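Local coordinates for PPC domain-containing protein (Archaeoglobus fulgidus, PDB 2H6L), which is of unknown function but binds zinc and belongs to the PPC-domain family, three copies of its chain forming the assembly, at residues 4-12 against 118-126. Numbering follows the deposited sequence.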
# COMPACT_ATOMS: atom_id res chain seq x y z
N PHE A 4 -0.41 6.07 18.91
CA PHE A 4 0.90 6.71 18.91
C PHE A 4 0.83 7.87 17.93
O PHE A 4 0.59 7.68 16.74
CB PHE A 4 2.00 5.73 18.49
CG PHE A 4 2.06 4.50 19.36
CD1 PHE A 4 1.23 3.42 19.11
CD2 PHE A 4 2.91 4.45 20.45
CE1 PHE A 4 1.24 2.30 19.95
CE2 PHE A 4 2.93 3.34 21.30
CZ PHE A 4 2.10 2.27 21.04
N GLU A 5 1.04 9.08 18.44
CA GLU A 5 0.95 10.28 17.63
C GLU A 5 2.31 10.77 17.16
O GLU A 5 3.29 10.71 17.90
CB GLU A 5 0.25 11.38 18.41
CG GLU A 5 -0.11 12.62 17.60
CD GLU A 5 -0.91 13.63 18.41
OE1 GLU A 5 -1.70 13.19 19.27
OE2 GLU A 5 -0.76 14.85 18.18
N PHE A 6 2.35 11.25 15.92
CA PHE A 6 3.59 11.76 15.32
C PHE A 6 3.34 12.94 14.39
O PHE A 6 2.20 13.31 14.10
CB PHE A 6 4.28 10.67 14.49
CG PHE A 6 4.45 9.35 15.20
CD1 PHE A 6 3.44 8.39 15.17
CD2 PHE A 6 5.64 9.05 15.85
CE1 PHE A 6 3.62 7.15 15.77
CE2 PHE A 6 5.84 7.81 16.46
CZ PHE A 6 4.83 6.85 16.42
N GLU A 7 4.44 13.54 13.93
CA GLU A 7 4.42 14.65 12.98
C GLU A 7 5.24 14.15 11.81
O GLU A 7 6.21 13.41 11.99
CB GLU A 7 5.12 15.88 13.55
CG GLU A 7 4.23 16.92 14.19
CD GLU A 7 5.04 18.09 14.74
OE1 GLU A 7 5.75 17.91 15.76
OE2 GLU A 7 4.97 19.20 14.16
N VAL A 8 4.86 14.53 10.60
CA VAL A 8 5.61 14.13 9.42
C VAL A 8 6.38 15.35 8.93
O VAL A 8 5.96 16.48 9.15
CB VAL A 8 4.67 13.62 8.30
CG1 VAL A 8 3.89 12.41 8.79
CG2 VAL A 8 3.72 14.73 7.88
N GLY A 9 7.51 15.12 8.28
CA GLY A 9 8.32 16.22 7.78
C GLY A 9 9.17 15.82 6.59
O GLY A 9 9.04 16.40 5.51
N LYS A 10 10.02 14.82 6.79
CA LYS A 10 10.89 14.34 5.71
C LYS A 10 10.27 13.18 4.94
O LYS A 10 9.26 12.60 5.35
CB LYS A 10 12.24 13.87 6.26
CG LYS A 10 13.25 14.97 6.56
CD LYS A 10 12.89 15.76 7.80
CE LYS A 10 14.04 16.65 8.23
NZ LYS A 10 15.26 15.86 8.55
N GLY A 11 10.90 12.86 3.82
CA GLY A 11 10.46 11.77 2.98
C GLY A 11 11.68 11.22 2.28
O GLY A 11 12.58 11.96 1.92
N PHE A 12 11.71 9.91 2.07
CA PHE A 12 12.85 9.29 1.41
C PHE A 12 12.45 8.27 0.37
O PHE A 12 11.55 7.47 0.58
CB PHE A 12 13.74 8.57 2.44
CG PHE A 12 14.38 9.49 3.43
CD1 PHE A 12 15.51 10.22 3.09
CD2 PHE A 12 13.87 9.60 4.72
CE1 PHE A 12 16.13 11.05 4.01
CE2 PHE A 12 14.48 10.43 5.66
CZ PHE A 12 15.61 11.15 5.30
N LEU A 118 8.66 7.01 5.11
CA LEU A 118 8.06 8.19 5.70
C LEU A 118 8.35 8.17 7.19
O LEU A 118 7.62 7.53 7.97
CB LEU A 118 6.54 8.19 5.47
CG LEU A 118 5.75 9.43 5.91
CD1 LEU A 118 6.12 10.63 5.04
CD2 LEU A 118 4.27 9.16 5.80
N PRO A 119 9.43 8.85 7.62
CA PRO A 119 9.77 8.87 9.04
C PRO A 119 8.68 9.55 9.86
O PRO A 119 8.03 10.49 9.39
CB PRO A 119 11.10 9.63 9.07
CG PRO A 119 11.00 10.53 7.88
CD PRO A 119 10.40 9.63 6.83
N LEU A 120 8.47 9.06 11.08
CA LEU A 120 7.46 9.62 11.96
C LEU A 120 8.15 10.14 13.21
O LEU A 120 8.79 9.37 13.95
CB LEU A 120 6.43 8.54 12.31
CG LEU A 120 5.65 8.01 11.10
CD1 LEU A 120 4.91 6.73 11.45
CD2 LEU A 120 4.70 9.08 10.62
N SER A 121 8.05 11.45 13.42
CA SER A 121 8.67 12.11 14.56
C SER A 121 7.74 12.11 15.78
O SER A 121 6.69 12.74 15.78
CB SER A 121 9.04 13.55 14.16
OG SER A 121 9.44 14.32 15.28
N GLY A 122 8.15 11.40 16.83
CA GLY A 122 7.36 11.32 18.04
C GLY A 122 7.87 10.13 18.83
O GLY A 122 8.91 9.57 18.49
N GLU A 123 7.16 9.74 19.88
CA GLU A 123 7.60 8.59 20.67
C GLU A 123 7.43 7.31 19.86
O GLU A 123 6.32 6.95 19.50
CB GLU A 123 6.81 8.50 21.97
CG GLU A 123 6.99 9.70 22.87
CD GLU A 123 8.45 9.98 23.17
OE1 GLU A 123 9.20 9.00 23.39
OE2 GLU A 123 8.85 11.16 23.21
N ALA A 124 8.53 6.62 19.59
CA ALA A 124 8.49 5.39 18.82
C ALA A 124 7.89 4.23 19.62
O ALA A 124 8.22 4.02 20.78
CB ALA A 124 9.90 5.01 18.36
N PRO A 125 6.98 3.47 19.00
CA PRO A 125 6.39 2.34 19.72
C PRO A 125 7.44 1.24 19.89
O PRO A 125 8.27 1.01 19.00
CB PRO A 125 5.22 1.93 18.84
CG PRO A 125 5.66 2.33 17.47
CD PRO A 125 6.32 3.66 17.69
N GLU A 126 7.40 0.59 21.05
CA GLU A 126 8.33 -0.49 21.35
C GLU A 126 7.59 -1.81 21.33
O GLU A 126 6.45 -1.90 21.80
CB GLU A 126 8.95 -0.28 22.74
CG GLU A 126 9.65 1.06 22.92
CD GLU A 126 10.36 1.14 24.26
OE1 GLU A 126 11.27 0.32 24.49
OE2 GLU A 126 10.01 2.02 25.08
O HOH W 1 4.94 11.15 20.26
O HOH W 2 4.21 8.31 19.33
O HOH W 3 7.78 12.51 7.53
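Phe-4 lays one face of its ring over CB of Pro-125, a CH-pi contact at 3.7 Å from the ring centroid, at the edge of the PPC-domain fold, where three copies of the chain assemble and a strand can serve two chains at once. Residues 4-7 pair antiparallel with a strand of the second subunit, yet also meet their own chain through a single antiparallel bridge. Next along, Glu-5 O accepts hydrogen bonds from two waters; one in turn accepts from Glu-123 N, the other also donates to Glu-123 O. Phe-6 turns inward: CG anti to the carbonyl carbon (chi1 -50°) carries the ring between the chain segments, and chi2 of 87° turns one face to Leu-120 CB, the second water lying over the opposite face, while CD of Pro-125 meets the rim at CZ, 3.7 Å away. With an alanine here, Leu-120 CB and Pro-125 CD would probably lose the ring both touch, opening a gap between strand 4-7 and residues 120-125. Glu-7 forms the bridge: its N donates to Ser-121 O, tilted from the carbonyl plane, and its O accepts Ser-121 N in the carbonyl plane (N-H...O 161°). Val-8 CG1 lies alongside Leu-120 CD2 at 3.9 Å, near Val-8 of both other subunits. Past Gly-9, Pro-119 crosses the Phe-12 ring at about a right angle; its CG touches Lys-10 CB, and its CD sits 3.5 Å from Lys-10 O.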